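Local coordinates for arfgap-like finger domain containing protein (Cryptosporidium parvum Iowa II, PDB 2OWA) that probably acts as a GTPase-activating protein for Arf-family small GTPases, through the zinc-binding ArfGAP domain that makes up this piece of it, at residues 47-59 / 88-100. Sequence-based numbering, arbitrary orientation.
Sequences PTWLSLSFAVFIC and QLVRMDIGGNGRA. With ZN (zinc ion), chain C.
Met92 reaches from helix 86-94 into the hairpin formed by strands 49-51 and 56-58. Its chain bends at chi2 and chi3 (-46° and -64°), which lays SD against Ala55 CA at 3.6 Å and carries CE over one face of the Phe57 ring, 3.9 Å from the centroid, a CH-pi contact. Leu52 CD2 packs on SD, while Leu50 touches the methyl end. Ala55, which with Val56 faces Ser51 in a G1 beta bulge, sets CB against Arg91 O in the last helical turn and Gly95 CA just beyond it.

Arg91, extended from CG to NE, presents the edge of its guanidinium to the hairpin turn: NH2 hydrogen-bonds Ser53 O at 2.8 Å, nearly straight (177°), and NE hydrogen-bonds Leu52 O at 2.8 Å from above the carbonyl plane. Ala55 N approaches that same oxygen from the opposite face. The amide of Asn97 makes two hydrogen bonds to the Phe57 backbone, OD1 accepting from N at 2.8 Å on a lone pair and ND2 giving to O at 3.2 Å. Gly96 N donates a hydrogen bond to Ala55 O.

Further out, Asp133 of helix 123-135 forms a salt bridge with Arg91 NH1, and Cys59, just past strand 56-58, joins Cys39, Cys42 and Cys62 on zinc. Arg91 and Asn97 thus satisfy buried main-chain groups, joining the hairpin that leads to Cys59 to helices 86-94 and 97-107.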
ATOM      1  N   PRO A  47      10.932  -2.971  -1.050  1.00 22.62           N
ATOM      2  CA  PRO A  47      10.325  -2.073  -0.060  1.00 22.43           C
ATOM      3  C   PRO A  47       9.510  -2.883   0.973  1.00 22.14           C
ATOM      4  O   PRO A  47       8.890  -3.905   0.631  1.00 23.07           O
ATOM      5  CB  PRO A  47       9.393  -1.202  -0.910  1.00 21.35           C
ATOM      6  CG  PRO A  47       8.954  -2.150  -2.016  1.00 21.19           C
ATOM      7  CD  PRO A  47      10.238  -2.889  -2.355  1.00 22.87           C
ATOM      8  N   THR A  48       9.524  -2.448   2.226  1.00 21.51           N
ATOM      9  CA  THR A  48       8.849  -3.205   3.278  1.00 20.42           C
ATOM     10  C   THR A  48       7.835  -2.357   4.017  1.00 19.79           C
ATOM     11  O   THR A  48       7.092  -2.867   4.840  1.00 20.13           O
ATOM     12  CB  THR A  48       9.862  -3.838   4.293  1.00 21.10           C
ATOM     13  OG1 THR A  48      10.532  -2.786   4.972  1.00 19.08           O
ATOM     14  CG2 THR A  48      10.884  -4.699   3.559  1.00 22.16           C
ATOM     15  N   TRP A  49       7.800  -1.063   3.734  1.00 19.75           N
ATOM     16  CA  TRP A  49       6.753  -0.198   4.251  1.00 20.06           C
ATOM     17  C   TRP A  49       5.575  -0.218   3.282  1.00 19.77           C
ATOM     18  O   TRP A  49       5.665  -0.808   2.202  1.00 19.42           O
ATOM     19  CB  TRP A  49       7.269   1.234   4.499  1.00 19.98           C
ATOM     20  CG  TRP A  49       8.160   1.282   5.655  1.00 20.01           C
ATOM     21  CD1 TRP A  49       9.454   0.817   5.710  1.00 21.52           C
ATOM     22  CD2 TRP A  49       7.848   1.751   6.981  1.00 20.87           C
ATOM     23  NE1 TRP A  49       9.952   0.968   6.978  1.00 18.14           N
ATOM     24  CE2 TRP A  49       9.010   1.560   7.773  1.00 21.70           C
ATOM     25  CE3 TRP A  49       6.707   2.312   7.578  1.00 19.47           C
ATOM     26  CZ2 TRP A  49       9.073   1.924   9.132  1.00 22.75           C
ATOM     27  CZ3 TRP A  49       6.765   2.686   8.950  1.00 20.87           C
ATOM     28  CH2 TRP A  49       7.952   2.475   9.705  1.00 21.38           C
ATOM     29  N   LEU A  50       4.462   0.388   3.684  1.00 18.86           N
ATOM     30  CA  LEU A  50       3.273   0.375   2.849  1.00 19.04           C
ATOM     31  C   LEU A  50       2.337   1.590   3.096  1.00 19.71           C
ATOM     32  O   LEU A  50       2.361   2.204   4.161  1.00 18.24           O
ATOM     33  CB  LEU A  50       2.552  -1.005   2.948  1.00 18.56           C
ATOM     34  CG  LEU A  50       1.991  -1.475   4.292  1.00 19.47           C
ATOM     35  CD1 LEU A  50       0.609  -0.829   4.502  1.00 23.30           C
ATOM     36  CD2 LEU A  50       1.860  -2.989   4.297  1.00 18.66           C
ATOM     37  N   SER A  51       1.559   1.971   2.084  1.00 20.04           N
ATOM     38  CA  SER A  51       0.405   2.867   2.322  1.00 19.75           C
ATOM     39  C   SER A  51      -0.828   1.973   2.177  1.00 19.53           C
ATOM     40  O   SER A  51      -1.070   1.417   1.074  1.00 19.53           O
ATOM     41  CB  SER A  51       0.354   4.011   1.302  1.00 19.72           C
ATOM     42  OG  SER A  51      -0.861   4.732   1.444  1.00 18.51           O
ATOM     43  N   LEU A  52      -1.576   1.778   3.270  1.00 18.92           N
ATOM     44  CA  LEU A  52      -2.768   0.959   3.176  1.00 19.42           C
ATOM     45  C   LEU A  52      -3.764   1.555   2.196  1.00 19.06           C
ATOM     46  O   LEU A  52      -4.390   0.819   1.469  1.00 20.22           O
ATOM     47  CB  LEU A  52      -3.452   0.750   4.526  1.00 20.04           C
ATOM     48  CG  LEU A  52      -2.907  -0.474   5.272  1.00 23.44           C
ATOM     49  CD1 LEU A  52      -3.286  -0.380   6.751  1.00 26.70           C
ATOM     50  CD2 LEU A  52      -3.356  -1.833   4.612  1.00 22.53           C
ATOM     51  N   SER A  53      -3.847   2.889   2.149  1.00 19.18           N
ATOM     52  CA  SER A  53      -4.815   3.638   1.304  1.00 19.25           C
ATOM     53  C   SER A  53      -4.838   3.178  -0.147  1.00 19.21           C
ATOM     54  O   SER A  53      -5.892   2.933  -0.717  1.00 19.43           O
ATOM     55  CB  SER A  53      -4.488   5.151   1.334  1.00 18.05           C
ATOM     56  OG  SER A  53      -4.226   5.589   2.671  1.00 20.16           O
ATOM     57  N   PHE A  54      -3.652   3.070  -0.737  1.00 19.61           N
ATOM     58  CA  PHE A  54      -3.503   2.667  -2.139  1.00 19.26           C
ATOM     59  C   PHE A  54      -3.049   1.223  -2.268  1.00 18.82           C
ATOM     60  O   PHE A  54      -2.837   0.733  -3.364  1.00 19.46           O
ATOM     61  CB  PHE A  54      -2.538   3.647  -2.819  1.00 19.26           C
ATOM     62  CG  PHE A  54      -2.866   5.070  -2.505  1.00 18.96           C
ATOM     63  CD1 PHE A  54      -4.033   5.661  -3.025  1.00 21.52           C
ATOM     64  CD2 PHE A  54      -2.045   5.816  -1.664  1.00 17.90           C
ATOM     65  CE1 PHE A  54      -4.365   6.985  -2.712  1.00 18.22           C
ATOM     66  CE2 PHE A  54      -2.363   7.120  -1.354  1.00 18.57           C
ATOM     67  CZ  PHE A  54      -3.504   7.709  -1.876  1.00 19.65           C
ATOM     68  N   ALA A  55      -2.919   0.538  -1.126  1.00 19.65           N
ATOM     69  CA  ALA A  55      -2.310  -0.794  -1.079  1.00 17.87           C
ATOM     70  C   ALA A  55      -1.028  -0.852  -1.904  1.00 17.66           C
ATOM     71  O   ALA A  55      -0.858  -1.723  -2.746  1.00 18.58           O
ATOM     72  CB  ALA A  55      -3.310  -1.869  -1.542  1.00 18.66           C
ATOM     73  N   VAL A  56      -0.115   0.091  -1.676  1.00 18.83           N
ATOM     74  CA  VAL A  56       1.181   0.049  -2.339  1.00 17.08           C
ATOM     75  C   VAL A  56       2.294  -0.193  -1.301  1.00 17.20           C
ATOM     76  O   VAL A  56       2.171   0.215  -0.151  1.00 16.27           O
ATOM     77  CB  VAL A  56       1.470   1.313  -3.173  1.00 16.69           C
ATOM     78  CG1 VAL A  56       0.468   1.405  -4.406  1.00 15.38           C
ATOM     79  CG2 VAL A  56       1.371   2.551  -2.299  1.00 16.74           C
ATOM     80  N   PHE A  57       3.365  -0.849  -1.736  1.00 17.54           N
ATOM     81  CA  PHE A  57       4.605  -0.978  -0.940  1.00 17.74           C
ATOM     82  C   PHE A  57       5.629   0.089  -1.310  1.00 17.18           C
ATOM     83  O   PHE A  57       5.854   0.347  -2.499  1.00 18.61           O
ATOM     84  CB  PHE A  57       5.250  -2.343  -1.130  1.00 17.85           C
ATOM     85  CG  PHE A  57       4.434  -3.451  -0.603  1.00 19.95           C
ATOM     86  CD1 PHE A  57       4.581  -3.864   0.709  1.00 19.59           C
ATOM     87  CD2 PHE A  57       3.484  -4.083  -1.426  1.00 17.00           C
ATOM     88  CE1 PHE A  57       3.780  -4.921   1.219  1.00 22.97           C
ATOM     89  CE2 PHE A  57       2.700  -5.115  -0.944  1.00 18.50           C
ATOM     90  CZ  PHE A  57       2.859  -5.555   0.374  1.00 20.32           C
ATOM     91  N   ILE A  58       6.256   0.666  -0.287  1.00 16.90           N
ATOM     92  CA  ILE A  58       7.154   1.834  -0.433  1.00 16.59           C
ATOM     93  C   ILE A  58       8.364   1.648   0.497  1.00 18.24           C
ATOM     94  O   ILE A  58       8.257   0.914   1.453  1.00 19.08           O
ATOM     95  CB  ILE A  58       6.416   3.160  -0.089  1.00 15.31           C
ATOM     96  CG1 ILE A  58       5.757   3.115   1.319  1.00 16.06           C
ATOM     97  CG2 ILE A  58       5.415   3.542  -1.246  1.00 12.53           C
ATOM     98  CD1 ILE A  58       5.074   4.428   1.718  1.00 15.85           C
ATOM     99  N   CYS A  59       9.483   2.334   0.241  1.00 19.35           N
ATOM    100  CA  CYS A  59      10.682   2.145   1.027  1.00 20.72           C
ATOM    101  C   CYS A  59      10.658   2.995   2.301  1.00 22.43           C
ATOM    102  O   CYS A  59       9.785   3.850   2.490  1.00 22.76           O
ATOM    103  CB  CYS A  59      11.952   2.447   0.193  1.00 20.02           C
ATOM    104  SG  CYS A  59      12.139   4.190  -0.371  1.00 21.35           S
ATOM    105  N   GLN A  88      -7.200  -5.628   6.431  1.00 17.72           N
ATOM    106  CA  GLN A  88      -6.108  -4.835   5.880  1.00 17.89           C
ATOM    107  C   GLN A  88      -5.177  -5.755   5.077  1.00 17.52           C
ATOM    108  O   GLN A  88      -4.523  -5.310   4.133  1.00 17.94           O
ATOM    109  CB  GLN A  88      -5.314  -4.131   6.987  1.00 18.49           C
ATOM    110  CG  GLN A  88      -6.098  -2.993   7.763  1.00 18.09           C
ATOM    111  CD  GLN A  88      -5.313  -2.481   8.943  1.00 20.07           C
ATOM    112  OE1 GLN A  88      -4.403  -3.152   9.435  1.00 17.32           O
ATOM    113  NE2 GLN A  88      -5.668  -1.273   9.421  1.00 24.29           N
ATOM    114  N   LEU A  89      -5.085  -7.024   5.484  1.00 17.40           N
ATOM    115  CA  LEU A  89      -4.318  -7.990   4.723  1.00 18.18           C
ATOM    116  C   LEU A  89      -4.975  -8.263   3.395  1.00 18.16           C
ATOM    117  O   LEU A  89      -4.300  -8.246   2.348  1.00 18.99           O
ATOM    118  CB  LEU A  89      -4.054  -9.275   5.515  1.00 18.32           C
ATOM    119  CG  LEU A  89      -3.367  -9.135   6.878  1.00 19.64           C
ATOM    120  CD1 LEU A  89      -2.975 -10.560   7.319  1.00 19.83           C
ATOM    121  CD2 LEU A  89      -2.076  -8.224   6.757  1.00 19.29           C
ATOM    122  N   VAL A  90      -6.287  -8.461   3.415  1.00 19.41           N
ATOM    123  CA  VAL A  90      -7.052  -8.725   2.173  1.00 18.59           C
ATOM    124  C   VAL A  90      -6.843  -7.563   1.209  1.00 20.13           C
ATOM    125  O   VAL A  90      -6.689  -7.766  -0.008  1.00 21.09           O
ATOM    126  CB  VAL A  90      -8.547  -8.868   2.464  1.00 19.31           C
ATOM    127  CG1 VAL A  90      -9.364  -9.012   1.122  1.00 17.27           C
ATOM    128  CG2 VAL A  90      -8.793 -10.041   3.457  1.00 16.09           C
ATOM    129  N   ARG A  91      -6.860  -6.344   1.756  1.00 19.72           N
ATOM    130  CA  ARG A  91      -6.709  -5.125   0.968  1.00 20.07           C
ATOM    131  C   ARG A  91      -5.364  -5.092   0.260  1.00 18.98           C
ATOM    132  O   ARG A  91      -5.308  -4.810  -0.927  1.00 19.05           O
ATOM    133  CB  ARG A  91      -6.903  -3.843   1.821  1.00 20.10           C
ATOM    134  CG  ARG A  91      -6.692  -2.555   1.007  1.00 21.06           C
ATOM    135  CD  ARG A  91      -6.875  -1.315   1.855  1.00 21.76           C
ATOM    136  NE  ARG A  91      -7.020  -0.085   1.079  1.00 22.84           N
ATOM    137  CZ  ARG A  91      -8.195   0.429   0.710  1.00 24.67           C
ATOM    138  NH1 ARG A  91      -9.328  -0.181   1.043  1.00 26.05           N
ATOM    139  NH2 ARG A  91      -8.251   1.569   0.036  1.00 24.39           N
ATOM    140  N   MET A  92      -4.288  -5.414   0.980  1.00 17.14           N
ATOM    141  CA  MET A  92      -2.979  -5.521   0.392  1.00 16.32           C
ATOM    142  C   MET A  92      -2.901  -6.614  -0.690  1.00 16.57           C
ATOM    143  O   MET A  92      -2.183  -6.478  -1.668  1.00 15.85           O
ATOM    144  CB  MET A  92      -1.938  -5.774   1.494  1.00 16.89           C
ATOM    145  CG  MET A  92      -1.657  -4.564   2.404  1.00 17.16           C
ATOM    146  SD  MET A  92      -1.409  -2.958   1.628  1.00 21.40           S
ATOM    147  CE  MET A  92       0.077  -3.242   0.691  1.00 22.68           C
ATOM    148  N   ASP A  93      -3.675  -7.676  -0.489  1.00 17.39           N
ATOM    149  CA  ASP A  93      -3.679  -8.841  -1.347  1.00 18.93           C
ATOM    150  C   ASP A  93      -4.344  -8.500  -2.681  1.00 19.01           C
ATOM    151  O   ASP A  93      -3.813  -8.862  -3.745  1.00 19.83           O
ATOM    152  CB  ASP A  93      -4.418  -9.995  -0.655  1.00 18.37           C
ATOM    153  CG  ASP A  93      -4.167 -11.355  -1.332  1.00 23.63           C
ATOM    154  OD1 ASP A  93      -3.460 -11.418  -2.371  1.00 24.65           O
ATOM    155  OD2 ASP A  93      -4.706 -12.373  -0.813  1.00 25.34           O
ATOM    156  N   ILE A  94      -5.467  -7.779  -2.636  1.00 19.57           N
ATOM    157  CA  ILE A  94      -6.171  -7.396  -3.895  1.00 19.66           C
ATOM    158  C   ILE A  94      -5.576  -6.169  -4.589  1.00 20.54           C
ATOM    159  O   ILE A  94      -5.872  -5.912  -5.774  1.00 21.97           O
ATOM    160  CB  ILE A  94      -7.701  -7.218  -3.708  1.00 19.28           C
ATOM    161  CG1 ILE A  94      -8.011  -6.094  -2.711  1.00 19.46           C
ATOM    162  CG2 ILE A  94      -8.361  -8.519  -3.277  1.00 17.87           C
ATOM    163  CD1 ILE A  94      -8.445  -4.844  -3.344  1.00 24.00           C
ATOM    164  N   GLY A  95      -4.747  -5.424  -3.855  1.00 20.47           N
ATOM    165  CA  GLY A  95      -4.048  -4.275  -4.401  1.00 19.63           C
ATOM    166  C   GLY A  95      -2.669  -4.646  -4.935  1.00 19.15           C
ATOM    167  O   GLY A  95      -2.515  -5.525  -5.783  1.00 19.56           O
ATOM    168  N   GLY A  96      -1.642  -3.982  -4.421  1.00 18.59           N
ATOM    169  CA  GLY A  96      -0.279  -4.221  -4.892  1.00 17.43           C
ATOM    170  C   GLY A  96       0.202  -3.096  -5.779  1.00 17.63           C
ATOM    171  O   GLY A  96      -0.600  -2.304  -6.307  1.00 17.03           O
ATOM    172  N   ASN A  97       1.521  -3.006  -5.939  1.00 18.09           N
ATOM    173  CA  ASN A  97       2.131  -2.016  -6.852  1.00 17.64           C
ATOM    174  C   ASN A  97       1.722  -2.117  -8.321  1.00 17.98           C
ATOM    175  O   ASN A  97       1.510  -1.096  -8.947  1.00 16.85           O
ATOM    176  CB  ASN A  97       3.655  -2.011  -6.724  1.00 17.20           C
ATOM    177  CG  ASN A  97       4.129  -1.471  -5.384  1.00 18.82           C
ATOM    178  OD1 ASN A  97       3.324  -1.206  -4.479  1.00 19.54           O
ATOM    179  ND2 ASN A  97       5.465  -1.322  -5.236  1.00 19.39           N
ATOM    180  N   GLY A  98       1.596  -3.337  -8.871  1.00 17.48           N
ATOM    181  CA  GLY A  98       1.128  -3.486 -10.247  1.00 18.68           C
ATOM    182  C   GLY A  98      -0.270  -2.938 -10.572  1.00 18.78           C
ATOM    183  O   GLY A  98      -0.450  -2.169 -11.530  1.00 18.55           O
ATOM    184  N   ARG A  99      -1.279  -3.347  -9.810  1.00 18.23           N
ATOM    185  CA  ARG A  99      -2.615  -2.779  -9.993  1.00 18.36           C
ATOM    186  C   ARG A  99      -2.667  -1.226  -9.894  1.00 18.14           C
ATOM    187  O   ARG A  99      -3.358  -0.572 -10.701  1.00 17.07           O
ATOM    188  CB  ARG A  99      -3.570  -3.386  -8.965  1.00 18.58           C
ATOM    189  CG  ARG A  99      -5.012  -3.039  -9.232  1.00 18.71           C
ATOM    190  CD  ARG A  99      -5.921  -3.785  -8.328  1.00 20.35           C
ATOM    191  NE  ARG A  99      -7.296  -3.765  -8.833  1.00 20.40           N
ATOM    192  CZ  ARG A  99      -8.317  -4.392  -8.241  1.00 19.73           C
ATOM    193  NH1 ARG A  99      -8.123  -5.115  -7.140  1.00 13.61           N
ATOM    194  NH2 ARG A  99      -9.533  -4.309  -8.774  1.00 17.89           N
ATOM    195  N   ALA A 100      -1.971  -0.672  -8.893  1.00 16.77           N
ATOM    196  CA  ALA A 100      -1.882   0.782  -8.681  1.00 18.16           C
ATOM    197  C   ALA A 100      -1.147   1.520  -9.834  1.00 19.29           C
ATOM    198  O   ALA A 100      -1.676   2.511 -10.369  1.00 19.49           O
ATOM    199  CB  ALA A 100      -1.242   1.117  -7.306  1.00 16.35           C
TER
HETATM  200 ZN    ZN C 201      10.925   4.989  -2.209  1.00 24.29          ZN
HETATM  201  O   HOH W   1      -2.989  -1.253  -5.228  1.00 14.88           O